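Local coordinates for protein phenyl-3-pyruvate decarboxylase (Azospirillum brasilense, PDB 2NXW) that uses thiamine diphosphate and a magnesium ion to decarboxylate indole-3-pyruvate and phenylpyruvate, the former a step of bacterial auxin synthesis, at residues P49-A54 with L60-L65; R323-G328 with A333-A338; T365-D370 with E518-L523; R483-E488 with A550-G555. All coordinates share one frame; numbering follows the deposited sequence.

Interaction 1 (P49-A54 with L60-L65); sequences PFFKVA and LPLHTL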
loop_
_atom_site.group_PDB
_atom_site.type_symbol
_atom_site.label_atom_id
_atom_site.label_comp_id
_atom_site.label_asym_id
_atom_site.label_seq_id
_atom_site.Cartn_x
_atom_site.Cartn_y
_atom_site.Cartn_z
ATOM N N PRO A 49 20.489 7.148 -30.748
ATOM C CA PRO A 49 21.863 6.631 -30.768
ATOM C C PRO A 49 21.930 5.105 -30.644
ATOM O O PRO A 49 22.743 4.454 -31.301
ATOM C CB PRO A 49 22.511 7.343 -29.583
ATOM C CG PRO A 49 21.812 8.679 -29.593
ATOM C CD PRO A 49 20.363 8.274 -29.800
ATOM N N PHE A 50 21.074 4.533 -29.799
ATOM C CA PHE A 50 21.049 3.087 -29.614
ATOM C C PHE A 50 20.581 2.374 -30.889
ATOM O O PHE A 50 21.159 1.365 -31.293
ATOM C CB PHE A 50 20.131 2.708 -28.443
ATOM C CG PHE A 50 20.035 1.232 -28.206
ATOM C CD1 PHE A 50 21.089 0.534 -27.631
ATOM C CD2 PHE A 50 18.899 0.530 -28.594
ATOM C CE1 PHE A 50 21.020 -0.850 -27.442
ATOM C CE2 PHE A 50 18.817 -0.839 -28.413
ATOM C CZ PHE A 50 19.874 -1.535 -27.838
ATOM N N PHE A 51 19.534 2.895 -31.527
ATOM C CA PHE A 51 19.046 2.261 -32.742
ATOM C C PHE A 51 20.080 2.360 -33.862
ATOM O O PHE A 51 20.147 1.477 -34.713
ATOM C CB PHE A 51 17.709 2.875 -33.180
ATOM C CG PHE A 51 16.503 2.265 -32.507
ATOM C CD1 PHE A 51 16.314 2.397 -31.133
ATOM C CD2 PHE A 51 15.555 1.571 -33.258
ATOM C CE1 PHE A 51 15.191 1.850 -30.513
ATOM C CE2 PHE A 51 14.424 1.014 -32.645
ATOM C CZ PHE A 51 14.247 1.158 -31.273
ATOM N N LYS A 52 20.888 3.422 -33.841
ATOM C CA LYS A 52 21.934 3.618 -34.846
ATOM C C LYS A 52 22.952 2.496 -34.714
ATOM O O LYS A 52 23.365 1.909 -35.713
ATOM C CB LYS A 52 22.625 4.969 -34.650
ATOM C CG LYS A 52 23.814 5.202 -35.592
ATOM C CD LYS A 52 24.376 6.603 -35.420
ATOM C CE LYS A 52 25.617 6.809 -36.289
ATOM N NZ LYS A 52 26.124 8.204 -36.200
ATOM N N VAL A 53 23.359 2.192 -33.485
ATOM C CA VAL A 53 24.314 1.111 -33.276
ATOM C C VAL A 53 23.701 -0.210 -33.727
ATOM O O VAL A 53 24.341 -1.010 -34.405
ATOM C CB VAL A 53 24.735 1.001 -31.793
ATOM C CG1 VAL A 53 25.606 -0.239 -31.579
ATOM C CG2 VAL A 53 25.500 2.258 -31.377
ATOM N N ALA A 54 22.443 -0.443 -33.366
ATOM C CA ALA A 54 21.798 -1.686 -33.758
ATOM C C ALA A 54 21.740 -1.846 -35.275
ATOM O O ALA A 54 22.042 -2.918 -35.800
ATOM C CB ALA A 54 20.385 -1.749 -33.168
ATOM N N LEU A 60 22.058 -8.000 -34.071
ATOM C CA LEU A 60 20.763 -8.666 -34.006
ATOM C C LEU A 60 19.927 -8.013 -35.093
ATOM O O LEU A 60 20.006 -6.803 -35.301
ATOM C CB LEU A 60 20.066 -8.436 -32.658
ATOM C CG LEU A 60 20.606 -9.076 -31.380
ATOM C CD1 LEU A 60 19.723 -8.658 -30.208
ATOM C CD2 LEU A 60 20.633 -10.590 -31.519
ATOM N N PRO A 61 19.143 -8.808 -35.830
ATOM C CA PRO A 61 18.299 -8.250 -36.885
ATOM C C PRO A 61 17.377 -7.231 -36.215
ATOM O O PRO A 61 16.780 -7.531 -35.178
ATOM C CB PRO A 61 17.541 -9.471 -37.391
ATOM C CG PRO A 61 18.545 -10.572 -37.215
ATOM C CD PRO A 61 19.120 -10.281 -35.848
ATOM N N LEU A 62 17.268 -6.042 -36.799
ATOM C CA LEU A 62 16.426 -4.988 -36.237
ATOM C C LEU A 62 15.098 -4.885 -36.977
ATOM O O LEU A 62 15.065 -4.587 -38.169
ATOM C CB LEU A 62 17.166 -3.648 -36.297
ATOM C CG LEU A 62 16.422 -2.390 -35.840
ATOM C CD1 LEU A 62 16.126 -2.469 -34.348
ATOM C CD2 LEU A 62 17.280 -1.162 -36.145
ATOM N N HIS A 63 14.002 -5.127 -36.255
ATOM C CA HIS A 63 12.669 -5.081 -36.845
ATOM C C HIS A 63 11.813 -4.017 -36.194
ATOM O O HIS A 63 11.579 -4.061 -34.983
ATOM C CB HIS A 63 11.960 -6.425 -36.667
ATOM C CG HIS A 63 12.706 -7.582 -37.242
ATOM N ND1 HIS A 63 13.225 -7.565 -38.520
ATOM C CD2 HIS A 63 13.010 -8.794 -36.724
ATOM C CE1 HIS A 63 13.820 -8.721 -38.762
ATOM N NE2 HIS A 63 13.704 -9.484 -37.692
ATOM N N THR A 64 11.341 -3.059 -36.978
ATOM C CA THR A 64 10.474 -2.045 -36.399
ATOM C C THR A 64 9.022 -2.412 -36.644
ATOM O O THR A 64 8.695 -3.177 -37.560
ATOM C CB THR A 64 10.757 -0.636 -36.964
ATOM O OG1 THR A 64 10.537 -0.612 -38.381
ATOM C CG2 THR A 64 12.199 -0.234 -36.659
ATOM N N LEU A 65 8.159 -1.908 -35.775
ATOM C CA LEU A 65 6.733 -2.139 -35.910
ATOM C C LEU A 65 6.039 -0.786 -35.843
ATOM O O LEU A 65 6.696 0.245 -35.739
ATOM C CB LEU A 65 6.256 -3.096 -34.815
ATOM C CG LEU A 65 6.811 -4.506 -35.073
ATOM C CD1 LEU A 65 6.540 -5.415 -33.900
ATOM C CD2 LEU A 65 6.174 -5.072 -36.342
HETATM O O HOH W 1 21.610 -4.996 -34.030
#
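In the beta-alpha-beta unit formed by strand 39-41, helix 48-57 and strand 62-64, F51 and A54 of the helix meet L62, where the chain returns to the parallel sheet. L62 is directed at the helix and carries the apolar part of the contact with its two methyl groups. With CG anti to the backbone N (chi1 176°), its side chain extends across the gap and divides between the two helix residues. CD1 comes within 4.2 Å of F51 CD2, approaching the ring obliquely, while CD2 lies 4.3 Å from A54 CB. The same CD2 is 4.2 Å from F51 O, and thus rests beside the helix backbone as well as its side chains. These are loose van der Waals contacts, in keeping with the 6.8 Å between the CA atoms of A54 and L62.

A water joins the backbones. It donates to A54 O at 2.8 Å and accepts from L60 N at 3.0 Å, bridging the helix and the loop before strand 62-64, where A54 O and L60 N stand too far apart for a direct bond.

F51 also rests on P43 of the cofactor pocket, and its side chain is about 9 Å from a bound thiamine diphosphate. The second subunit closes over the sheet edge, placing its F491 on L62 and its W479 on T64. Within the chain, M39 of the neighbouring strand 39-41 touches both A54 and L62, and helix 23-33 flanks the helix through F50 and V53.

Interaction 2 (R323-G328 with A333-A338); sequences RAVTLG and ADIPLA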
loop_
_atom_site.group_PDB
_atom_site.type_symbol
_atom_site.label_atom_id
_atom_site.label_comp_id
_atom_site.label_asym_id
_atom_site.label_seq_id
_atom_site.Cartn_x
_atom_site.Cartn_y
_atom_site.Cartn_z
ATOM N N ARG A 323 11.859 -21.508 -8.869
ATOM C CA ARG A 323 13.024 -22.009 -8.137
ATOM C C ARG A 323 12.745 -22.403 -6.690
ATOM O O ARG A 323 13.616 -22.274 -5.830
ATOM C CB ARG A 323 14.173 -20.990 -8.194
ATOM C CG ARG A 323 14.699 -20.740 -9.607
ATOM C CD ARG A 323 15.864 -19.749 -9.624
ATOM N NE ARG A 323 17.077 -20.290 -9.011
ATOM C CZ ARG A 323 17.951 -21.092 -9.613
ATOM N NH1 ARG A 323 17.771 -21.468 -10.874
ATOM N NH2 ARG A 323 19.017 -21.523 -8.945
ATOM N N ALA A 324 11.537 -22.887 -6.429
ATOM C CA ALA A 324 11.152 -23.347 -5.100
ATOM C C ALA A 324 10.202 -24.519 -5.262
ATOM O O ALA A 324 9.704 -24.778 -6.358
ATOM C CB ALA A 324 10.472 -22.221 -4.308
ATOM N N VAL A 325 9.969 -25.249 -4.178
ATOM C CA VAL A 325 9.047 -26.370 -4.214
ATOM C C VAL A 325 8.233 -26.358 -2.935
ATOM O O VAL A 325 8.790 -26.385 -1.834
ATOM C CB VAL A 325 9.783 -27.728 -4.327
ATOM C CG1 VAL A 325 8.770 -28.858 -4.385
ATOM C CG2 VAL A 325 10.667 -27.747 -5.571
ATOM N N THR A 326 6.914 -26.318 -3.081
ATOM C CA THR A 326 6.012 -26.297 -1.938
ATOM C C THR A 326 5.173 -27.566 -1.850
ATOM O O THR A 326 4.591 -28.005 -2.842
ATOM C CB THR A 326 5.054 -25.087 -2.018
ATOM O OG1 THR A 326 5.814 -23.875 -1.989
ATOM C CG2 THR A 326 4.073 -25.095 -0.850
ATOM N N LEU A 327 5.126 -28.153 -0.655
ATOM C CA LEU A 327 4.342 -29.357 -0.384
ATOM C C LEU A 327 4.293 -29.652 1.116
ATOM O O LEU A 327 5.091 -29.120 1.886
ATOM C CB LEU A 327 4.920 -30.574 -1.120
ATOM C CG LEU A 327 6.419 -30.910 -1.109
ATOM C CD1 LEU A 327 7.166 -30.178 -0.005
ATOM C CD2 LEU A 327 6.560 -32.421 -0.975
ATOM N N GLY A 328 3.348 -30.496 1.519
ATOM C CA GLY A 328 3.211 -30.870 2.919
ATOM C C GLY A 328 3.289 -29.738 3.929
ATOM O O GLY A 328 3.823 -29.918 5.028
ATOM N N ALA A 333 13.353 -23.704 -0.563
ATOM C CA ALA A 333 13.845 -22.606 -1.377
ATOM C C ALA A 333 15.123 -22.995 -2.110
ATOM O O ALA A 333 15.781 -23.973 -1.760
ATOM C CB ALA A 333 14.090 -21.373 -0.497
ATOM N N ASP A 334 15.465 -22.222 -3.135
ATOM C CA ASP A 334 16.660 -22.450 -3.932
ATOM C C ASP A 334 16.723 -23.831 -4.573
ATOM O O ASP A 334 17.719 -24.547 -4.465
ATOM C CB ASP A 334 17.912 -22.204 -3.081
ATOM C CG ASP A 334 17.904 -20.839 -2.425
ATOM O OD1 ASP A 334 17.367 -19.893 -3.039
ATOM O OD2 ASP A 334 18.437 -20.708 -1.303
ATOM N N ILE A 335 15.643 -24.195 -5.254
ATOM C CA ILE A 335 15.566 -25.471 -5.941
ATOM C C ILE A 335 15.207 -25.240 -7.401
ATOM O O ILE A 335 14.040 -25.023 -7.731
ATOM C CB ILE A 335 14.503 -26.393 -5.310
ATOM C CG1 ILE A 335 14.919 -26.743 -3.878
ATOM C CG2 ILE A 335 14.318 -27.647 -6.169
ATOM C CD1 ILE A 335 14.079 -27.813 -3.225
ATOM N N PRO A 336 16.209 -25.248 -8.290
ATOM C CA PRO A 336 15.945 -25.042 -9.716
ATOM C C PRO A 336 15.181 -26.254 -10.229
ATOM O O PRO A 336 15.424 -27.372 -9.790
ATOM C CB PRO A 336 17.344 -24.925 -10.315
ATOM C CG PRO A 336 18.190 -25.757 -9.385
ATOM C CD PRO A 336 17.651 -25.406 -8.028
ATOM N N LEU A 337 14.241 -26.031 -11.137
ATOM C CA LEU A 337 13.446 -27.125 -11.673
ATOM C C LEU A 337 14.312 -28.218 -12.304
ATOM O O LEU A 337 14.059 -29.403 -12.099
ATOM C CB LEU A 337 12.443 -26.592 -12.697
ATOM C CG LEU A 337 11.323 -27.570 -13.069
ATOM C CD1 LEU A 337 10.462 -27.843 -11.846
ATOM C CD2 LEU A 337 10.471 -26.996 -14.189
ATOM N N ALA A 338 15.330 -27.826 -13.064
ATOM C CA ALA A 338 16.200 -28.803 -13.698
ATOM C C ALA A 338 16.880 -29.676 -12.647
ATOM O O ALA A 338 17.070 -30.874 -12.858
ATOM C CB ALA A 338 17.246 -28.103 -14.558
HETATM O O HOH W 2 14.085 -19.909 -4.288
HETATM O O HOH W 3 11.497 -25.545 -8.610
#
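A bend at chi3 (69°) folds the R323 side chain back over P336, and a left-handed backbone at R323 turns its carbonyl toward I335. The guanidinium lies obliquely across the proline: P336 CA sits over one of its faces, displaced toward the rim, and NH1 comes to 3.5 Å from P336 CB. Its NH2 is held by the carbonyl of P202, which helps to fix the group in this position.

R323 O has two donors. I335 N reaches it at 2.9 Å with a nearly straight N-H...O angle of 164°, although the donor stands 55° above the carbonyl plane; a water adds a second bond, also 2.9 Å from R323 O, and itself accepts from D334 N. Another water donates to both A324 O and I335 O, the latter at 2.7 Å. On the inner side, V325 CG2 meets I335 CG2 at 3.7 Å, the two side chains crossing at about a right angle and sharing L340 and C211 as neighbours.

The arrangement closes the base of the beta hairpin of strands 324-327 and 330-333, at the edge of the mixed sheet of the central domain, where the chain leaves through P336, the N-cap residue of helix 337-346.

Interaction 3 (T365-D370 with E518-L523); sequences TGLQAD and ELKAAL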
loop_
_atom_site.group_PDB
_atom_site.type_symbol
_atom_site.label_atom_id
_atom_site.label_comp_id
_atom_site.label_asym_id
_atom_site.label_seq_id
_atom_site.Cartn_x
_atom_site.Cartn_y
_atom_site.Cartn_z
ATOM N N THR A 365 -13.157 -32.813 -37.899
ATOM C CA THR A 365 -12.821 -32.867 -39.311
ATOM C C THR A 365 -14.100 -32.943 -40.128
ATOM O O THR A 365 -15.199 -32.971 -39.573
ATOM C CB THR A 365 -11.967 -34.102 -39.628
ATOM O OG1 THR A 365 -12.673 -35.282 -39.215
ATOM C CG2 THR A 365 -10.630 -34.031 -38.892
ATOM N N GLY A 366 -13.955 -32.954 -41.450
ATOM C CA GLY A 366 -15.112 -33.066 -42.316
ATOM C C GLY A 366 -15.919 -31.807 -42.531
ATOM O O GLY A 366 -17.135 -31.803 -42.333
ATOM N N LEU A 367 -15.256 -30.732 -42.942
ATOM C CA LEU A 367 -15.958 -29.487 -43.205
ATOM C C LEU A 367 -16.979 -29.709 -44.318
ATOM O O LEU A 367 -16.655 -30.288 -45.358
ATOM C CB LEU A 367 -14.975 -28.401 -43.659
ATOM C CG LEU A 367 -15.611 -27.147 -44.261
ATOM C CD1 LEU A 367 -16.263 -26.313 -43.161
ATOM C CD2 LEU A 367 -14.545 -26.325 -44.976
ATOM N N GLN A 368 -18.211 -29.258 -44.099
ATOM C CA GLN A 368 -19.242 -29.377 -45.122
ATOM C C GLN A 368 -19.144 -28.089 -45.947
ATOM O O GLN A 368 -19.693 -27.052 -45.576
ATOM C CB GLN A 368 -20.616 -29.507 -44.462
ATOM C CG GLN A 368 -20.695 -30.706 -43.535
ATOM C CD GLN A 368 -20.531 -32.021 -44.273
ATOM O OE1 GLN A 368 -21.397 -32.412 -45.058
ATOM N NE2 GLN A 368 -19.416 -32.713 -44.029
ATOM N N ALA A 369 -18.423 -28.157 -47.061
ATOM C CA ALA A 369 -18.219 -26.984 -47.909
ATOM C C ALA A 369 -19.443 -26.631 -48.737
ATOM O O ALA A 369 -19.472 -26.858 -49.947
ATOM C CB ALA A 369 -17.010 -27.216 -48.820
ATOM N N ASP A 370 -20.439 -26.046 -48.083
ATOM C CA ASP A 370 -21.693 -25.692 -48.739
ATOM C C ASP A 370 -22.098 -24.234 -48.556
ATOM O O ASP A 370 -21.287 -23.390 -48.173
ATOM C CB ASP A 370 -22.810 -26.597 -48.216
ATOM C CG ASP A 370 -22.945 -26.526 -46.713
ATOM O OD1 ASP A 370 -22.608 -25.459 -46.149
ATOM O OD2 ASP A 370 -23.395 -27.523 -46.101
ATOM N N GLU A 518 -17.046 -21.016 -49.344
ATOM C CA GLU A 518 -16.115 -19.909 -49.563
ATOM C C GLU A 518 -14.935 -20.019 -48.605
ATOM O O GLU A 518 -13.796 -19.735 -48.973
ATOM C CB GLU A 518 -16.829 -18.573 -49.379
ATOM C CG GLU A 518 -17.848 -18.293 -50.473
ATOM C CD GLU A 518 -18.725 -17.096 -50.178
ATOM O OE1 GLU A 518 -18.750 -16.616 -49.020
ATOM O OE2 GLU A 518 -19.413 -16.633 -51.108
ATOM N N LEU A 519 -15.201 -20.429 -47.372
ATOM C CA LEU A 519 -14.129 -20.591 -46.402
ATOM C C LEU A 519 -13.129 -21.650 -46.868
ATOM O O LEU A 519 -11.911 -21.446 -46.797
ATOM C CB LEU A 519 -14.710 -21.004 -45.043
ATOM C CG LEU A 519 -13.737 -21.516 -43.976
ATOM C CD1 LEU A 519 -12.827 -20.394 -43.498
ATOM C CD2 LEU A 519 -14.545 -22.080 -42.806
ATOM N N LYS A 520 -13.631 -22.785 -47.348
ATOM C CA LYS A 520 -12.745 -23.858 -47.790
ATOM C C LYS A 520 -11.860 -23.371 -48.932
ATOM O O LYS A 520 -10.642 -23.603 -48.923
ATOM C CB LYS A 520 -13.568 -25.076 -48.236
ATOM C CG LYS A 520 -12.818 -26.406 -48.225
ATOM C CD LYS A 520 -12.052 -26.632 -49.505
ATOM C CE LYS A 520 -11.418 -28.020 -49.531
ATOM N NZ LYS A 520 -10.631 -28.234 -50.778
ATOM N N ALA A 521 -12.460 -22.693 -49.903
ATOM C CA ALA A 521 -11.708 -22.179 -51.050
ATOM C C ALA A 521 -10.678 -21.136 -50.636
ATOM O O ALA A 521 -9.534 -21.160 -51.099
ATOM C CB ALA A 521 -12.665 -21.581 -52.087
ATOM N N ALA A 522 -11.071 -20.221 -49.758
ATOM C CA ALA A 522 -10.156 -19.177 -49.318
ATOM C C ALA A 522 -8.970 -19.724 -48.539
ATOM O O ALA A 522 -7.858 -19.209 -48.676
ATOM C CB ALA A 522 -10.906 -18.149 -48.471
ATOM N N LEU A 523 -9.192 -20.747 -47.714
ATOM C CA LEU A 523 -8.089 -21.310 -46.944
ATOM C C LEU A 523 -7.091 -21.957 -47.899
ATOM O O LEU A 523 -5.885 -21.787 -47.737
ATOM C CB LEU A 523 -8.584 -22.337 -45.903
ATOM C CG LEU A 523 -7.516 -22.777 -44.888
ATOM C CD1 LEU A 523 -7.111 -21.576 -44.041
ATOM C CD2 LEU A 523 -8.048 -23.906 -43.975
#
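L367 and A369 approach K520 from the irregular connection that precedes helix 376-388. At T365 the carbonyl is held by R381, and where the chain turns at G366, the two carboxylate oxygens of D385 receive the amides of G366 and L367.

L367 then points at helix 516-528. With CG anti to the backbone N (chi1 167°), its CD2 lies across the root of the K520 side chain, 3.6 Å from CB and 3.7 Å from CG. Q368 instead folds back on its own segment: NE2 gives a straight bond to G366 O (3.0 Å, 169°), with the acceptor in the plane of its amide. A369, at the centre of an inverse gamma turn, sets its CB 4.1 Å from K520 CB, so that the lysine root touches two residues. At D370 the side chain forms a salt bridge with R516.

K520 bends sharply at chi2 (-86°), which leads its amine away from the connection to a salt bridge with D524, one turn further on. The contact is thus carried by the first two side-chain carbons, CB and CG. The arrangement is a surface crossing of an irregular interdomain linker, which runs from helix 337-346 of the central domain to helix 376-388, over helix 516-528 of the C-terminal cofactor-binding domain.

Interaction 4 (R483-E488 with A550-G555); sequences RTFQPE and ARFVQG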
loop_
_atom_site.group_PDB
_atom_site.type_symbol
_atom_site.label_atom_id
_atom_site.label_comp_id
_atom_site.label_asym_id
_atom_site.label_seq_id
_atom_site.Cartn_x
_atom_site.Cartn_y
_atom_site.Cartn_z
ATOM N N ARG A 483 -20.507 -10.926 -24.588
ATOM C CA ARG A 483 -21.936 -11.176 -24.774
ATOM C C ARG A 483 -22.322 -12.459 -24.031
ATOM O O ARG A 483 -23.390 -12.538 -23.422
ATOM C CB ARG A 483 -22.283 -11.345 -26.264
ATOM C CG ARG A 483 -23.802 -11.578 -26.514
ATOM C CD ARG A 483 -24.095 -11.902 -27.970
ATOM N NE ARG A 483 -23.486 -10.898 -28.832
ATOM C CZ ARG A 483 -23.938 -9.658 -28.989
ATOM N NH1 ARG A 483 -25.039 -9.257 -28.367
ATOM N NH2 ARG A 483 -23.240 -8.787 -29.708
ATOM N N THR A 484 -21.461 -13.472 -24.056
ATOM C CA THR A 484 -21.811 -14.725 -23.390
ATOM C C THR A 484 -21.948 -14.548 -21.888
ATOM O O THR A 484 -22.715 -15.261 -21.243
ATOM C CB THR A 484 -20.782 -15.852 -23.665
ATOM O OG1 THR A 484 -19.583 -15.615 -22.913
ATOM C CG2 THR A 484 -20.465 -15.931 -25.159
ATOM N N PHE A 485 -21.218 -13.584 -21.337
ATOM C CA PHE A 485 -21.253 -13.315 -19.899
ATOM C C PHE A 485 -22.380 -12.372 -19.491
ATOM O O PHE A 485 -22.906 -12.477 -18.374
ATOM C CB PHE A 485 -19.933 -12.688 -19.445
ATOM C CG PHE A 485 -18.722 -13.544 -19.699
ATOM C CD1 PHE A 485 -17.462 -12.964 -19.795
ATOM C CD2 PHE A 485 -18.838 -14.927 -19.840
ATOM C CE1 PHE A 485 -16.331 -13.745 -20.030
ATOM C CE2 PHE A 485 -17.715 -15.719 -20.075
ATOM C CZ PHE A 485 -16.459 -15.123 -20.170
ATOM N N GLN A 486 -22.751 -11.455 -20.382
ATOM C CA GLN A 486 -23.786 -10.464 -20.073
ATOM C C GLN A 486 -24.502 -10.124 -21.376
ATOM O O GLN A 486 -24.362 -9.035 -21.926
ATOM C CB GLN A 486 -23.110 -9.234 -19.463
ATOM C CG GLN A 486 -24.041 -8.222 -18.819
ATOM C CD GLN A 486 -23.246 -7.200 -18.031
ATOM O OE1 GLN A 486 -22.842 -7.458 -16.899
ATOM N NE2 GLN A 486 -22.986 -6.055 -18.640
ATOM N N PRO A 487 -25.321 -11.064 -21.864
ATOM C CA PRO A 487 -26.053 -10.883 -23.120
ATOM C C PRO A 487 -27.041 -9.739 -23.210
ATOM O O PRO A 487 -27.372 -9.300 -24.307
ATOM C CB PRO A 487 -26.707 -12.247 -23.339
ATOM C CG PRO A 487 -26.922 -12.747 -21.930
ATOM C CD PRO A 487 -25.654 -12.348 -21.221
ATOM N N GLU A 488 -27.502 -9.232 -22.074
ATOM C CA GLU A 488 -28.450 -8.136 -22.116
ATOM C C GLU A 488 -27.849 -6.813 -22.588
ATOM O O GLU A 488 -28.578 -5.932 -23.018
ATOM C CB GLU A 488 -29.078 -7.921 -20.731
ATOM C CG GLU A 488 -28.078 -7.534 -19.640
ATOM C CD GLU A 488 -27.588 -8.720 -18.831
ATOM O OE1 GLU A 488 -27.334 -9.798 -19.411
ATOM O OE2 GLU A 488 -27.435 -8.562 -17.595
ATOM N N ALA A 550 -18.492 -22.838 -25.628
ATOM C CA ALA A 550 -19.831 -23.202 -25.168
ATOM C C ALA A 550 -19.736 -23.996 -23.859
ATOM O O ALA A 550 -20.534 -23.784 -22.942
ATOM C CB ALA A 550 -20.554 -24.005 -26.226
ATOM N N ARG A 551 -18.758 -24.892 -23.753
ATOM C CA ARG A 551 -18.610 -25.666 -22.519
ATOM C C ARG A 551 -18.177 -24.762 -21.367
ATOM O O ARG A 551 -18.589 -24.955 -20.219
ATOM C CB ARG A 551 -17.585 -26.791 -22.695
ATOM C CG ARG A 551 -18.047 -27.919 -23.598
ATOM C CD ARG A 551 -17.205 -29.174 -23.381
ATOM N NE ARG A 551 -15.790 -28.963 -23.681
ATOM C CZ ARG A 551 -15.262 -28.952 -24.904
ATOM N NH1 ARG A 551 -16.021 -29.145 -25.976
ATOM N NH2 ARG A 551 -13.961 -28.744 -25.051
ATOM N N PHE A 552 -17.339 -23.779 -21.678
ATOM C CA PHE A 552 -16.841 -22.819 -20.696
ATOM C C PHE A 552 -18.019 -22.050 -20.104
ATOM O O PHE A 552 -18.161 -21.949 -18.885
ATOM C CB PHE A 552 -15.874 -21.854 -21.390
ATOM C CG PHE A 552 -15.199 -20.874 -20.468
ATOM C CD1 PHE A 552 -14.133 -21.268 -19.663
ATOM C CD2 PHE A 552 -15.587 -19.539 -20.455
ATOM C CE1 PHE A 552 -13.457 -20.342 -18.860
ATOM C CE2 PHE A 552 -14.920 -18.605 -19.657
ATOM C CZ PHE A 552 -13.853 -19.007 -18.861
ATOM N N VAL A 553 -18.871 -21.522 -20.975
ATOM C CA VAL A 553 -20.039 -20.761 -20.544
ATOM C C VAL A 553 -21.016 -21.611 -19.720
ATOM O O VAL A 553 -21.513 -21.164 -18.682
ATOM C CB VAL A 553 -20.777 -20.162 -21.767
ATOM C CG1 VAL A 553 -22.023 -19.402 -21.317
ATOM C CG2 VAL A 553 -19.841 -19.219 -22.527
ATOM N N GLN A 554 -21.293 -22.829 -20.177
ATOM C CA GLN A 554 -22.208 -23.722 -19.460
ATOM C C GLN A 554 -21.607 -24.131 -18.116
ATOM O O GLN A 554 -22.318 -24.236 -17.111
ATOM C CB GLN A 554 -22.496 -24.964 -20.313
ATOM C CG GLN A 554 -23.341 -26.064 -19.654
ATOM C CD GLN A 554 -24.794 -25.670 -19.417
ATOM O OE1 GLN A 554 -25.354 -24.840 -20.135
ATOM N NE2 GLN A 554 -25.417 -26.290 -18.418
ATOM N N GLY A 555 -20.295 -24.352 -18.098
ATOM C CA GLY A 555 -19.626 -24.748 -16.872
ATOM C C GLY A 555 -19.707 -23.677 -15.805
ATOM O O GLY A 555 -19.768 -23.978 -14.608
#
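V553 reaches from helix 547-558 toward T484 with a fork of two methyl groups. Beyond CB, the CG1 branch stands anti to the backbone N (chi1 178°) and passes 4.2 Å from the T484 carbonyl oxygen. The CG2 branch comes closer, to 3.6 Å from T484 OG1 and 3.7 Å from T484 CB, the two side chains crossing at a slant. Although the hydroxyl touches a methyl group here, its polar need is met within its own helix, by a hydrogen bond with M481 O.

Helix 480-485 follows strand 470-475 of the C-terminal domain, after the NN end of the GDG...NN motif typical of thiamine diphosphate enzymes. N476 and S478, from the connection between the two, belong to the magnesium site, and S478 is also hydrogen-bonded by R483.

Beside the threonine, F485 extends the contact with the rim of its ring. Its CZ lies 3.8 Å from F552 CE2 and its CE2 4.0 Å from that same atom, so each phenylalanine offers an edge to the other and no face is stacked. F552 sends its CG anti to the backbone N (chi1 -175°), which carries the ring out from its helix toward F485, and it forms an edge-to-face pair with F405. F485 packs in addition on L48 of the second subunit, and its side chain is about 6 Å from a bound thiamine diphosphate.

Overall arrangement
From the N terminus, interaction 1 closes a short loop first, laying strand 62-64 against helix 48-57 in the N-terminal domain. Interaction 2 follows in series and is equally local, closing a hairpin before the last helix of the central domain. The other two span much longer distances in sequence and cross: 365-370 pairs with 518-523, while 483-488, between them, pairs with 550-555. Together they join the interdomain linker to helix 516-528, and the C-terminal helix 547-558 to helix 480-485, their centres about 27 Å apart. Interactions 1 and 4, whose centres are about 45 Å apart within a chain, both border the second subunit: K52 forms a salt bridge with E488 of that neighbouring subunit.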